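Local coordinates for protein spherulin-4 (Aspergillus clavatus, PDB 5C5G) that is a glycoside hydrolase that binds N-acetyl-D-galactosamine and probably acts in galactosaminogalactan biosynthesis, as its Aspergillus fumigatus counterpart does, at residues V10-Y15 / V36-V41; D28-H33 / A66-V71; L198-H203 / Q223-I228; G112-E117 / V150-A155. All blocks are in the same frame, centred on the assembly; numbering follows the deposited sequence.

How the contacts relate
Three of the four contacts are neighbouring strand pairs of a closed eight-stranded parallel barrel; the fourth lies in the layer outside it. Contact 1 joins strands 9-13 and 38-42, contact 4 joins strands 112-116 and 148-152, and contact 3 joins the last two strands, 198-203 and 227-230. Closure shows where Phe-11 is backbone-bonded to Ile-228, linking contacts 1 and 3, whose centres lie about 12 Å apart. Contacts 1 and 4 meet inside the barrel through Phe-11 and Phe-114. Contact 2 has its centre about 10 Å from that of contact 1, with which it interleaves along the chain; contacts 4 and 3 follow in that order. Two of the residues that bind the sugar, Tyr-15 and Asp-116, belong to contacts 1 and 4.

Contact 1 (V10-Y15 / V36-V41); sequences VFVPLY and VNFTVV. With EDO (1,2-ethanediol), chain B; EDO (1,2-ethanediol), chain C.
Val-10 and Val-12 run beside Phe-38 and Val-40 in two parallel strands, and the backbone supplies the regular part of the contact. Five hydrogen bonds alternate between the strands, from Val-10 N to Asn-37 O, through the bond of Thr-39 N to Val-10 O (2.8 Å), to that of Leu-14 N to Val-41 O (3.0 Å), so the pairing runs on to the inverse gamma turn centred on Leu-14.

Apolar packing falls on two faces. On one, Val-10 CB lies 3.7 Å from Phe-38 CD2, the two side chains pointing the same way, while Val-10 CG2 meets Val-36 CG1 at 3.6 Å. That same Val-36 methyl sits over a face of the Phe-38 ring, near its rim. Further along, Leu-14 CD2 reaches Val-40 CG1 at 3.8 Å. On the other face, Phe-11 holds its ring anti to the backbone N (chi1 -178°), which carries Phe-11 CZ forward along the strand to within 3.8 Å of Val-41 CG2; Thr-39 CG2 stands beside CD1 of the same ring, and Thr-39 OG1 is bonded to Glu-227. The second methyl of Val-41, CG1, abuts the edge of the Tyr-15 ring, 3.9 Å from CE1.

A polar contact comes last: Tyr-15 OH and O2 of a 1,2-ethanediol, probably from the crystallisation liquor, share a hydrogen bond of 2.7 Å in which either oxygen could be the donor.

Tyr-15 belongs to the binding site for N-acetyl-D-galactosamine. The chemistry thus passes from a buried, largely apolar strand pair to a tyrosine hydroxyl whose bond to a diol is consistent with a place in a sugar site.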
loop_
_atom_site.group_PDB
_atom_site.type_symbol
_atom_site.label_atom_id
_atom_site.label_comp_id
_atom_site.label_asym_id
_atom_site.label_seq_id
_atom_site.Cartn_x
_atom_site.Cartn_y
_atom_site.Cartn_z
ATOM N N VAL A 10 0.867 -2.358 8.594
ATOM C CA VAL A 10 2.070 -2.463 7.786
ATOM C C VAL A 10 1.663 -2.410 6.312
ATOM O O VAL A 10 0.905 -3.263 5.839
ATOM C CB VAL A 10 2.844 -3.759 8.094
ATOM C CG1 VAL A 10 4.005 -3.928 7.142
ATOM C CG2 VAL A 10 3.336 -3.753 9.542
ATOM N N PHE A 11 2.136 -1.388 5.613
ATOM C CA PHE A 11 1.871 -1.229 4.186
ATOM C C PHE A 11 3.025 -1.864 3.432
ATOM O O PHE A 11 4.191 -1.588 3.738
ATOM C CB PHE A 11 1.777 0.246 3.867
ATOM C CG PHE A 11 1.464 0.524 2.451
ATOM C CD1 PHE A 11 0.183 0.354 1.962
ATOM C CD2 PHE A 11 2.444 0.939 1.593
ATOM C CE1 PHE A 11 -0.099 0.610 0.634
ATOM C CE2 PHE A 11 2.167 1.190 0.273
ATOM C CZ PHE A 11 0.902 1.022 -0.203
ATOM N N VAL A 12 2.723 -2.727 2.471
ATOM C CA VAL A 12 3.750 -3.498 1.775
ATOM C C VAL A 12 3.585 -3.336 0.271
ATOM O O VAL A 12 2.685 -3.948 -0.321
ATOM C CB VAL A 12 3.687 -4.994 2.123
ATOM C CG1 VAL A 12 4.932 -5.706 1.596
ATOM C CG2 VAL A 12 3.564 -5.193 3.644
ATOM N N PRO A 13 4.424 -2.509 -0.361
ATOM C CA PRO A 13 4.424 -2.462 -1.824
ATOM C C PRO A 13 5.231 -3.650 -2.300
ATOM O O PRO A 13 6.454 -3.593 -2.399
ATOM C CB PRO A 13 5.080 -1.127 -2.142
ATOM C CG PRO A 13 5.851 -0.769 -0.925
ATOM C CD PRO A 13 5.374 -1.554 0.237
ATOM N N LEU A 14 4.551 -4.756 -2.550
ATOM C CA LEU A 14 5.210 -6.037 -2.748
ATOM C C LEU A 14 5.514 -6.235 -4.218
ATOM O O LEU A 14 4.884 -7.043 -4.906
ATOM C CB LEU A 14 4.345 -7.175 -2.195
ATOM C CG LEU A 14 4.982 -8.562 -2.195
ATOM C CD1 LEU A 14 6.188 -8.583 -1.277
ATOM C CD2 LEU A 14 3.986 -9.610 -1.771
ATOM N N TYR A 15 6.471 -5.466 -4.710
ATOM C CA TYR A 15 6.822 -5.511 -6.131
ATOM C C TYR A 15 8.041 -6.418 -6.302
ATOM O O TYR A 15 8.941 -6.149 -7.094
ATOM C CB TYR A 15 7.076 -4.107 -6.705
ATOM C CG TYR A 15 5.979 -3.096 -6.426
ATOM C CD1 TYR A 15 4.701 -3.491 -6.034
ATOM C CD2 TYR A 15 6.241 -1.743 -6.508
ATOM C CE1 TYR A 15 3.723 -2.567 -5.772
ATOM C CE2 TYR A 15 5.252 -0.797 -6.237
ATOM C CZ TYR A 15 3.996 -1.232 -5.852
ATOM O OH TYR A 15 3.019 -0.306 -5.560
ATOM N N VAL A 36 -1.023 -8.005 13.792
ATOM C CA VAL A 36 -0.695 -6.887 12.918
ATOM C C VAL A 36 -1.476 -7.041 11.633
ATOM O O VAL A 36 -1.581 -8.144 11.095
ATOM C CB VAL A 36 0.820 -6.839 12.616
ATOM C CG1 VAL A 36 1.141 -5.803 11.547
ATOM C CG2 VAL A 36 1.570 -6.530 13.882
ATOM N N ASN A 37 -2.062 -5.951 11.151
ATOM C CA ASN A 37 -2.734 -5.930 9.848
ATOM C C ASN A 37 -1.793 -5.459 8.765
ATOM O O ASN A 37 -1.091 -4.457 8.949
ATOM C CB ASN A 37 -3.960 -5.031 9.920
ATOM C CG ASN A 37 -4.993 -5.557 10.875
ATOM O OD1 ASN A 37 -5.248 -6.759 10.909
ATOM N ND2 ASN A 37 -5.577 -4.676 11.669
ATOM N N PHE A 38 -1.796 -6.186 7.655
ATOM C CA PHE A 38 -0.913 -5.930 6.532
ATOM C C PHE A 38 -1.741 -5.560 5.315
ATOM O O PHE A 38 -2.665 -6.282 4.939
ATOM C CB PHE A 38 -0.086 -7.171 6.197
ATOM C CG PHE A 38 0.898 -7.575 7.265
ATOM C CD1 PHE A 38 0.496 -8.316 8.360
ATOM C CD2 PHE A 38 2.224 -7.238 7.160
ATOM C CE1 PHE A 38 1.398 -8.700 9.336
ATOM C CE2 PHE A 38 3.128 -7.612 8.142
ATOM C CZ PHE A 38 2.712 -8.352 9.219
ATOM N N THR A 39 -1.396 -4.446 4.692
ATOM C CA THR A 39 -1.984 -4.034 3.425
ATOM C C THR A 39 -0.931 -4.317 2.374
ATOM O O THR A 39 0.134 -3.699 2.422
ATOM C CB THR A 39 -2.307 -2.549 3.421
ATOM O OG1 THR A 39 -3.258 -2.284 4.456
ATOM C CG2 THR A 39 -2.902 -2.129 2.081
ATOM N N VAL A 40 -1.200 -5.227 1.446
ATOM C CA VAL A 40 -0.164 -5.729 0.559
ATOM C C VAL A 40 -0.566 -5.444 -0.877
ATOM O O VAL A 40 -1.570 -5.956 -1.361
ATOM C CB VAL A 40 0.028 -7.226 0.787
ATOM C CG1 VAL A 40 1.076 -7.789 -0.166
ATOM C CG2 VAL A 40 0.404 -7.514 2.239
ATOM N N VAL A 41 0.221 -4.624 -1.564
ATOM C CA VAL A 41 -0.068 -4.308 -2.955
ATOM C C VAL A 41 0.682 -5.277 -3.843
ATOM O O VAL A 41 1.909 -5.394 -3.747
ATOM C CB VAL A 41 0.376 -2.893 -3.314
ATOM C CG1 VAL A 41 0.005 -2.575 -4.739
ATOM C CG2 VAL A 41 -0.240 -1.879 -2.345
HETATM C C1 EDO B . 4.386 2.651 -2.704
HETATM O O1 EDO B . 3.719 3.908 -2.500
HETATM C C2 EDO B . 4.918 2.456 -4.123
HETATM O O2 EDO B . 3.864 2.245 -5.076
HETATM C C1 EDO C . 8.049 -4.810 -0.050
HETATM O O1 EDO C . 8.876 -5.010 -1.195
HETATM C C2 EDO C . 8.647 -5.627 1.083
HETATM O O2 EDO C . 9.881 -5.045 1.499
#

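Contact 2 (D28-H33 / A66-V71); sequences DVISKH and ASYENV
Ile-30 meets its neighbours with the two branches of its side chain: CG2 goes to Tyr-68 and Asn-70, CD1 to Val-71. Its CG1 lies anti to the carbonyl carbon (chi1 -70°), which sends CG2 toward the tyrosine and leaves CD1 for the valine. Ile-30 CG2 stands over a face of the Tyr-68 ring, 3.9 Å from the centroid and 28° off the normal, a CH-pi contact displaced toward CG. Ile-30 CG2 also lies 3.5 Å from Asn-70 OD1. The other branch ends with Ile-30 CD1 at 3.5 Å from Val-71 CG2, the two side chains crossing at about a right angle.

Asn-70 adopts the less usual rotamer, CG wedged between the backbone N and the carbonyl carbon (chi1 58°). Its amide is thereby turned to the C-terminal end of the helix, where Asn-70 ND2 makes a weak, fairly straight hydrogen bond of 3.4 Å to Ile-30 O. A firmer partner of ND2 is Val-36 O, and Tyr-68 OH is bonded to Glu-27, earlier in the helix.

A type I turn, Tyr-68 to Val-71, thus leads from helix 56-66 into strand 71-78 while pressing against helix 24-32; Ile-30 and Asn-70 both also touch Phe-38 of strand 38-42.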
loop_
_atom_site.group_PDB
_atom_site.type_symbol
_atom_site.label_atom_id
_atom_site.label_comp_id
_atom_site.label_asym_id
_atom_site.label_seq_id
_atom_site.Cartn_x
_atom_site.Cartn_y
_atom_site.Cartn_z
ATOM N N ASP A 28 6.613 -14.864 6.623
ATOM C CA ASP A 28 7.146 -15.134 7.951
ATOM C C ASP A 28 6.662 -14.107 8.975
ATOM O O ASP A 28 6.267 -14.486 10.076
ATOM C CB ASP A 28 8.667 -15.188 7.924
ATOM C CG ASP A 28 9.205 -16.465 7.264
ATOM O OD1 ASP A 28 8.435 -17.426 7.058
ATOM O OD2 ASP A 28 10.415 -16.507 6.966
ATOM N N VAL A 29 6.663 -12.824 8.633
ATOM C CA VAL A 29 6.209 -11.828 9.598
ATOM C C VAL A 29 4.681 -11.806 9.723
ATOM O O VAL A 29 4.165 -11.534 10.806
ATOM C CB VAL A 29 6.757 -10.408 9.304
ATOM C CG1 VAL A 29 8.271 -10.406 9.353
ATOM C CG2 VAL A 29 6.253 -9.865 7.969
ATOM N N ILE A 30 3.962 -12.128 8.654
ATOM C CA ILE A 30 2.514 -12.222 8.738
ATOM C C ILE A 30 2.127 -13.315 9.737
ATOM O O ILE A 30 1.225 -13.133 10.557
ATOM C CB ILE A 30 1.883 -12.532 7.368
ATOM C CG1 ILE A 30 2.016 -11.325 6.445
ATOM C CG2 ILE A 30 0.407 -12.946 7.513
ATOM C CD1 ILE A 30 1.766 -11.666 4.974
ATOM N N SER A 31 2.810 -14.452 9.649
ATOM C CA SER A 31 2.557 -15.589 10.516
ATOM C C SER A 31 2.993 -15.314 11.955
ATOM O O SER A 31 2.322 -15.714 12.912
ATOM C CB SER A 31 3.287 -16.822 9.971
ATOM O OG SER A 31 3.061 -17.933 10.815
ATOM N N LYS A 32 4.116 -14.620 12.116
ATOM C CA LYS A 32 4.642 -14.322 13.442
ATOM C C LYS A 32 3.778 -13.310 14.187
ATOM O O LYS A 32 3.719 -13.322 15.413
ATOM C CB LYS A 32 6.076 -13.794 13.329
ATOM C CG LYS A 32 6.716 -13.420 14.649
ATOM C CD LYS A 32 8.114 -12.871 14.466
ATOM C CE LYS A 32 8.689 -12.411 15.794
ATOM N NZ LYS A 32 9.951 -11.645 15.623
ATOM N N HIS A 33 3.125 -12.421 13.443
ATOM C CA HIS A 33 2.374 -11.304 14.035
ATOM C C HIS A 33 0.924 -11.288 13.556
ATOM O O HIS A 33 0.515 -10.400 12.802
ATOM C CB HIS A 33 3.026 -9.979 13.666
ATOM C CG HIS A 33 4.447 -9.853 14.105
ATOM N ND1 HIS A 33 4.814 -9.672 15.417
ATOM C CD2 HIS A 33 5.595 -9.854 13.388
ATOM C CE1 HIS A 33 6.129 -9.572 15.494
ATOM N NE2 HIS A 33 6.624 -9.666 14.272
ATOM N N ALA A 66 -3.329 -14.571 0.536
ATOM C CA ALA A 66 -4.752 -14.294 0.706
ATOM C C ALA A 66 -5.368 -15.157 1.804
ATOM O O ALA A 66 -6.378 -14.788 2.385
ATOM C CB ALA A 66 -5.490 -14.509 -0.599
ATOM N N SER A 67 -4.755 -16.301 2.093
ATOM C CA SER A 67 -5.267 -17.208 3.114
ATOM C C SER A 67 -5.147 -16.667 4.538
ATOM O O SER A 67 -5.787 -17.188 5.449
ATOM C CB SER A 67 -4.547 -18.556 3.017
ATOM O OG SER A 67 -3.240 -18.486 3.557
ATOM N N TYR A 68 -4.321 -15.647 4.746
ATOM C CA TYR A 68 -4.139 -15.076 6.083
ATOM C C TYR A 68 -5.159 -13.985 6.336
ATOM O O TYR A 68 -5.291 -13.050 5.547
ATOM C CB TYR A 68 -2.737 -14.489 6.218
ATOM C CG TYR A 68 -1.655 -15.529 6.291
ATOM C CD1 TYR A 68 -1.286 -16.081 7.503
ATOM C CD2 TYR A 68 -0.996 -15.952 5.150
ATOM C CE1 TYR A 68 -0.292 -17.036 7.583
ATOM C CE2 TYR A 68 -0.003 -16.908 5.217
ATOM C CZ TYR A 68 0.348 -17.446 6.434
ATOM O OH TYR A 68 1.338 -18.404 6.516
ATOM N N GLU A 69 -5.856 -14.082 7.457
ATOM C CA GLU A 69 -6.945 -13.169 7.754
ATOM C C GLU A 69 -6.470 -11.745 8.028
ATOM O O GLU A 69 -7.245 -10.804 7.891
ATOM C CB GLU A 69 -7.738 -13.676 8.959
ATOM N N ASN A 70 -5.204 -11.595 8.413
ATOM C CA ASN A 70 -4.641 -10.269 8.693
ATOM C C ASN A 70 -3.962 -9.632 7.501
ATOM O O ASN A 70 -3.266 -8.629 7.649
ATOM C CB ASN A 70 -3.684 -10.307 9.896
ATOM C CG ASN A 70 -2.518 -11.270 9.715
ATOM O OD1 ASN A 70 -2.651 -12.317 9.090
ATOM N ND2 ASN A 70 -1.377 -10.930 10.298
ATOM N N VAL A 71 -4.188 -10.186 6.319
ATOM C CA VAL A 71 -3.678 -9.623 5.078
ATOM C C VAL A 71 -4.828 -9.070 4.256
ATOM O O VAL A 71 -5.872 -9.719 4.114
ATOM C CB VAL A 71 -2.982 -10.717 4.241
ATOM C CG1 VAL A 71 -2.699 -10.262 2.795
ATOM C CG2 VAL A 71 -1.700 -11.160 4.930
#

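Contact 3 (L198-H203 / Q223-I228); sequences LCAVIH and QVADEI
The peptide carbonyl of Glu-227 is the flat group on which Cys-199 and Ala-200 converge. Ala-200 N donates to Glu-227 O at 3.0 Å from a position tilted 18° out of the carbonyl plane, and the same Glu-227 oxygen takes a CA-H contact from Cys-199 CA at 3.1 Å. A second carbonyl, that of Leu-198, is shared by two consecutive amides: Asp-226 N lies 3.0 Å and Glu-227 N 3.3 Å from Leu-198 O, both weak bonds. The two carboxylates here turn from the partner strand. That of Asp-226 forms salt bridges with Lys-9 and Arg-195, while that of Glu-227 has three hydroxyl partners, on Tyr-148, Ser-167 and Thr-39, an arrangement consistent with a charged carboxylate.

Side-chain contacts are small. Cys-199 SG, anti to its own amide nitrogen (chi1 175°), rests 3.9 Å from Glu-227 CB, where the acidic chain is still aliphatic. Ala-200 CB and Ala-225 CB lie 4.1 Å apart, and Leu-198 CD1 lies 3.7 Å from Val-224 O at the end of the helix.

Strand 198-203, helix 212-224 and strand 227-230 form a beta-alpha-beta unit, with Val-221 of the helix packed on Ala-200 and Ile-228. Such a right-handed crossover between adjacent parallel strands is the repeating element of the TIM barrel, to whose clan this family belongs.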
loop_
_atom_site.group_PDB
_atom_site.type_symbol
_atom_site.label_atom_id
_atom_site.label_comp_id
_atom_site.label_asym_id
_atom_site.label_seq_id
_atom_site.Cartn_x
_atom_site.Cartn_y
_atom_site.Cartn_z
ATOM N N LEU A 198 -4.263 8.231 6.073
ATOM C CA LEU A 198 -2.932 8.530 5.559
ATOM C C LEU A 198 -1.968 7.371 5.669
ATOM O O LEU A 198 -1.969 6.601 6.644
ATOM C CB LEU A 198 -2.345 9.710 6.327
ATOM C CG LEU A 198 -3.225 10.963 6.391
ATOM C CD1 LEU A 198 -2.527 12.032 7.226
ATOM C CD2 LEU A 198 -3.571 11.478 5.014
ATOM N N CYS A 199 -1.120 7.272 4.651
ATOM C CA CYS A 199 -0.048 6.292 4.599
ATOM C C CYS A 199 1.268 7.002 4.357
ATOM O O CYS A 199 1.334 8.007 3.641
ATOM C CB CYS A 199 -0.311 5.285 3.478
ATOM S SG CYS A 199 0.969 4.088 3.175
ATOM N N ALA A 200 2.325 6.455 4.941
ATOM C CA ALA A 200 3.679 6.964 4.789
ATOM C C ALA A 200 4.596 5.851 4.324
ATOM O O ALA A 200 4.620 4.774 4.924
ATOM C CB ALA A 200 4.195 7.523 6.088
ATOM N N VAL A 201 5.379 6.152 3.295
ATOM C CA VAL A 201 6.372 5.251 2.747
ATOM C C VAL A 201 7.731 5.947 2.828
ATOM O O VAL A 201 7.952 6.973 2.168
ATOM C CB VAL A 201 6.044 4.908 1.292
ATOM C CG1 VAL A 201 7.181 4.129 0.643
ATOM C CG2 VAL A 201 4.766 4.092 1.213
ATOM N N ILE A 202 8.627 5.384 3.623
ATOM C CA ILE A 202 9.945 5.961 3.838
ATOM C C ILE A 202 10.976 4.909 3.489
ATOM O O ILE A 202 11.086 3.901 4.174
ATOM C CB ILE A 202 10.155 6.414 5.293
ATOM C CG1 ILE A 202 9.031 7.352 5.741
ATOM C CG2 ILE A 202 11.505 7.104 5.452
ATOM C CD1 ILE A 202 9.021 7.599 7.249
ATOM N N HIS A 203 11.737 5.150 2.433
ATOM C CA HIS A 203 12.790 4.237 2.030
ATOM C C HIS A 203 14.148 4.887 2.244
ATOM O O HIS A 203 14.237 6.031 2.702
ATOM C CB HIS A 203 12.582 3.771 0.591
ATOM C CG HIS A 203 12.458 4.872 -0.411
ATOM N ND1 HIS A 203 13.510 5.683 -0.775
ATOM C CD2 HIS A 203 11.398 5.272 -1.151
ATOM C CE1 HIS A 203 13.097 6.542 -1.692
ATOM N NE2 HIS A 203 11.819 6.312 -1.937
ATOM N N GLN A 223 2.116 8.076 14.919
ATOM C CA GLN A 223 1.236 9.116 15.396
ATOM C C GLN A 223 0.421 9.751 14.278
ATOM O O GLN A 223 -0.705 10.199 14.518
ATOM C CB GLN A 223 2.038 10.195 16.095
ATOM C CG GLN A 223 1.183 11.209 16.831
ATOM C CD GLN A 223 2.009 12.201 17.633
ATOM O OE1 GLN A 223 3.133 12.540 17.259
ATOM N NE2 GLN A 223 1.455 12.663 18.751
ATOM N N VAL A 224 0.995 9.800 13.084
ATOM C CA VAL A 224 0.437 10.599 11.996
ATOM C C VAL A 224 -0.078 9.798 10.810
ATOM O O VAL A 224 -0.781 10.367 9.973
ATOM C CB VAL A 224 1.442 11.675 11.494
ATOM C CG1 VAL A 224 1.711 12.682 12.581
ATOM C CG2 VAL A 224 2.726 11.057 11.014
ATOM N N ALA A 225 0.240 8.506 10.720
ATOM C CA ALA A 225 -0.151 7.705 9.562
ATOM C C ALA A 225 -0.584 6.316 9.995
ATOM O O ALA A 225 0.149 5.621 10.706
ATOM C CB ALA A 225 0.994 7.593 8.579
ATOM N N ASP A 226 -1.766 5.901 9.559
ATOM C CA ASP A 226 -2.323 4.611 9.955
ATOM C C ASP A 226 -1.800 3.456 9.114
ATOM O O ASP A 226 -2.088 2.311 9.443
ATOM C CB ASP A 226 -3.843 4.659 9.865
ATOM C CG ASP A 226 -4.519 3.459 10.492
ATOM O OD1 ASP A 226 -4.277 3.201 11.694
ATOM O OD2 ASP A 226 -5.326 2.796 9.791
ATOM N N GLU A 227 -1.040 3.729 8.052
ATOM C CA GLU A 227 -0.371 2.673 7.286
ATOM C C GLU A 227 1.038 3.132 7.000
ATOM O O GLU A 227 1.231 4.291 6.642
ATOM C CB GLU A 227 -1.105 2.327 5.984
ATOM C CG GLU A 227 -2.617 2.272 6.153
ATOM C CD GLU A 227 -3.343 1.331 5.223
ATOM O OE1 GLU A 227 -2.724 0.346 4.751
ATOM O OE2 GLU A 227 -4.539 1.569 4.986
ATOM N N ILE A 228 2.022 2.251 7.189
ATOM C CA ILE A 228 3.425 2.640 7.145
ATOM C C ILE A 228 4.279 1.553 6.491
ATOM O O ILE A 228 4.129 0.373 6.811
ATOM C CB ILE A 228 3.969 2.859 8.566
ATOM C CG1 ILE A 228 3.137 3.906 9.307
ATOM C CG2 ILE A 228 5.440 3.241 8.520
ATOM C CD1 ILE A 228 3.485 4.037 10.768
#

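Contact 4 (G112-E117 / V150-A155); sequences GIFFDE and VHNPGA
Asn-152 meets both Phe-114 and Asp-116 of the neighbouring strand. Asn-152 CB lies 3.5 Å from Phe-114 CZ and equally 3.5 Å from Asp-116 OD1, so it touches both the ring and the carboxylate. CG, anti to the backbone N (chi1 -174°), also lies near Asp-116 OD1, and the amide runs alongside the Asp-116 side chain, the carboxylate and amide planes only 12° apart. At the tip, Asn-152 ND2 comes near Phe-114 CZ and donates a weak hydrogen bond of 2.9 Å to Asp-116 OD1, bent to 125°, and a further bond to Glu-172. The other tip atom, Asn-152 OD1, accepts a weak bond of 2.8 Å from Gly-154 N. The amide therefore bridges two residues that bind N-acetyl-D-galactosamine, Asp-116 and Glu-172, while Asp-116 OD2 is bonded to a third, Tyr-76.

On the same face of the sheet, Phe-114 CD1 packs against Val-150 CG1 at 3.6 Å, and backbone bonds such as Phe-115 N to Val-150 O, at 2.8 Å, join the two parallel strands.

Phe-115 and His-151 turn to the opposite face, against helix 124-139, which connects the two strands. Strand 112-116 is flanked beyond by strand 71-78, and strand 148-152 by strand 167-172.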
loop_
_atom_site.group_PDB
_atom_site.type_symbol
_atom_site.label_atom_id
_atom_site.label_comp_id
_atom_site.label_asym_id
_atom_site.label_seq_id
_atom_site.Cartn_x
_atom_site.Cartn_y
_atom_site.Cartn_z
ATOM N N GLY A 112 -9.308 -5.073 -2.963
ATOM C CA GLY A 112 -9.350 -3.671 -3.281
ATOM C C GLY A 112 -8.286 -3.333 -4.292
ATOM O O GLY A 112 -7.626 -4.213 -4.848
ATOM N N ILE A 113 -8.134 -2.036 -4.530
ATOM C CA ILE A 113 -7.273 -1.506 -5.564
ATOM C C ILE A 113 -6.410 -0.389 -5.003
ATOM O O ILE A 113 -6.874 0.468 -4.232
ATOM C CB ILE A 113 -8.105 -0.959 -6.748
ATOM C CG1 ILE A 113 -8.948 -2.085 -7.385
ATOM C CG2 ILE A 113 -7.233 -0.287 -7.782
ATOM C CD1 ILE A 113 -8.175 -3.208 -8.055
ATOM N N PHE A 114 -5.149 -0.421 -5.423
ATOM C CA PHE A 114 -4.154 0.618 -5.156
ATOM C C PHE A 114 -3.953 1.398 -6.447
ATOM O O PHE A 114 -3.430 0.852 -7.417
ATOM C CB PHE A 114 -2.850 -0.058 -4.732
ATOM C CG PHE A 114 -1.683 0.870 -4.561
ATOM C CD1 PHE A 114 -1.478 1.541 -3.377
ATOM C CD2 PHE A 114 -0.752 1.042 -5.582
ATOM C CE1 PHE A 114 -0.371 2.369 -3.206
ATOM C CE2 PHE A 114 0.356 1.861 -5.408
ATOM C CZ PHE A 114 0.545 2.518 -4.229
ATOM N N PHE A 115 -4.395 2.653 -6.471
ATOM C CA PHE A 115 -4.288 3.519 -7.646
ATOM C C PHE A 115 -3.012 4.326 -7.546
ATOM O O PHE A 115 -2.886 5.218 -6.694
ATOM C CB PHE A 115 -5.482 4.452 -7.733
ATOM C CG PHE A 115 -6.777 3.758 -8.057
ATOM C CD1 PHE A 115 -6.997 3.260 -9.342
ATOM C CD2 PHE A 115 -7.775 3.623 -7.115
ATOM C CE1 PHE A 115 -8.186 2.631 -9.672
ATOM C CE2 PHE A 115 -8.977 2.986 -7.432
ATOM C CZ PHE A 115 -9.185 2.494 -8.722
ATOM N N ASP A 116 -2.057 4.038 -8.414
ATOM C CA ASP A 116 -0.792 4.757 -8.422
ATOM C C ASP A 116 -0.895 6.036 -9.232
ATOM O O ASP A 116 -1.709 6.163 -10.153
ATOM C CB ASP A 116 0.326 3.868 -8.953
ATOM C CG ASP A 116 1.699 4.295 -8.480
ATOM O OD1 ASP A 116 1.815 5.089 -7.513
ATOM O OD2 ASP A 116 2.686 3.848 -9.082
ATOM N N GLU A 117 -0.075 6.991 -8.841
ATOM C CA GLU A 117 0.089 8.258 -9.548
ATOM C C GLU A 117 -1.184 9.069 -9.585
ATOM O O GLU A 117 -1.540 9.635 -10.611
ATOM C CB GLU A 117 0.556 8.032 -10.990
ATOM C CG GLU A 117 1.742 7.109 -11.137
ATOM C CD GLU A 117 1.881 6.536 -12.554
ATOM O OE1 GLU A 117 0.853 6.185 -13.202
ATOM O OE2 GLU A 117 3.033 6.430 -13.012
ATOM N N VAL A 150 -6.978 2.617 -2.205
ATOM C CA VAL A 150 -5.813 3.395 -1.783
ATOM C C VAL A 150 -5.345 4.232 -2.957
ATOM O O VAL A 150 -5.357 3.757 -4.093
ATOM C CB VAL A 150 -4.673 2.492 -1.256
ATOM C CG1 VAL A 150 -3.411 3.288 -0.902
ATOM C CG2 VAL A 150 -5.137 1.714 -0.039
ATOM N N HIS A 151 -4.966 5.476 -2.680
ATOM C CA HIS A 151 -4.376 6.360 -3.670
ATOM C C HIS A 151 -2.924 6.595 -3.348
ATOM O O HIS A 151 -2.570 6.744 -2.176
ATOM C CB HIS A 151 -5.065 7.723 -3.631
ATOM C CG HIS A 151 -6.456 7.714 -4.156
ATOM N ND1 HIS A 151 -7.267 8.821 -4.101
ATOM C CD2 HIS A 151 -7.176 6.739 -4.757
ATOM C CE1 HIS A 151 -8.434 8.529 -4.652
ATOM N NE2 HIS A 151 -8.405 7.274 -5.054
ATOM N N ASN A 152 -2.090 6.698 -4.371
ATOM C CA ASN A 152 -0.697 7.106 -4.191
ATOM C C ASN A 152 -0.312 8.325 -5.023
ATOM O O ASN A 152 0.217 8.201 -6.124
ATOM C CB ASN A 152 0.279 5.994 -4.511
ATOM C CG ASN A 152 1.703 6.395 -4.180
ATOM O OD1 ASN A 152 1.940 7.356 -3.435
ATOM N ND2 ASN A 152 2.670 5.706 -4.773
ATOM N N PRO A 153 -0.535 9.516 -4.466
ATOM C CA PRO A 153 -0.023 10.720 -5.113
ATOM C C PRO A 153 1.461 10.900 -4.854
ATOM O O PRO A 153 2.083 11.733 -5.512
ATOM C CB PRO A 153 -0.828 11.846 -4.447
ATOM C CG PRO A 153 -1.223 11.287 -3.118
ATOM C CD PRO A 153 -1.441 9.820 -3.346
ATOM N N GLY A 154 2.018 10.156 -3.910
ATOM C CA GLY A 154 3.439 10.217 -3.623
ATOM C C GLY A 154 3.882 11.521 -2.985
ATOM O O GLY A 154 5.077 11.833 -2.980
ATOM N N ALA A 155 2.928 12.273 -2.446
ATOM C CA ALA A 155 3.129 13.619 -1.935
ATOM C C ALA A 155 1.765 14.066 -1.437
ATOM O O ALA A 155 0.781 13.341 -1.598
ATOM C CB ALA A 155 3.644 14.546 -3.031
#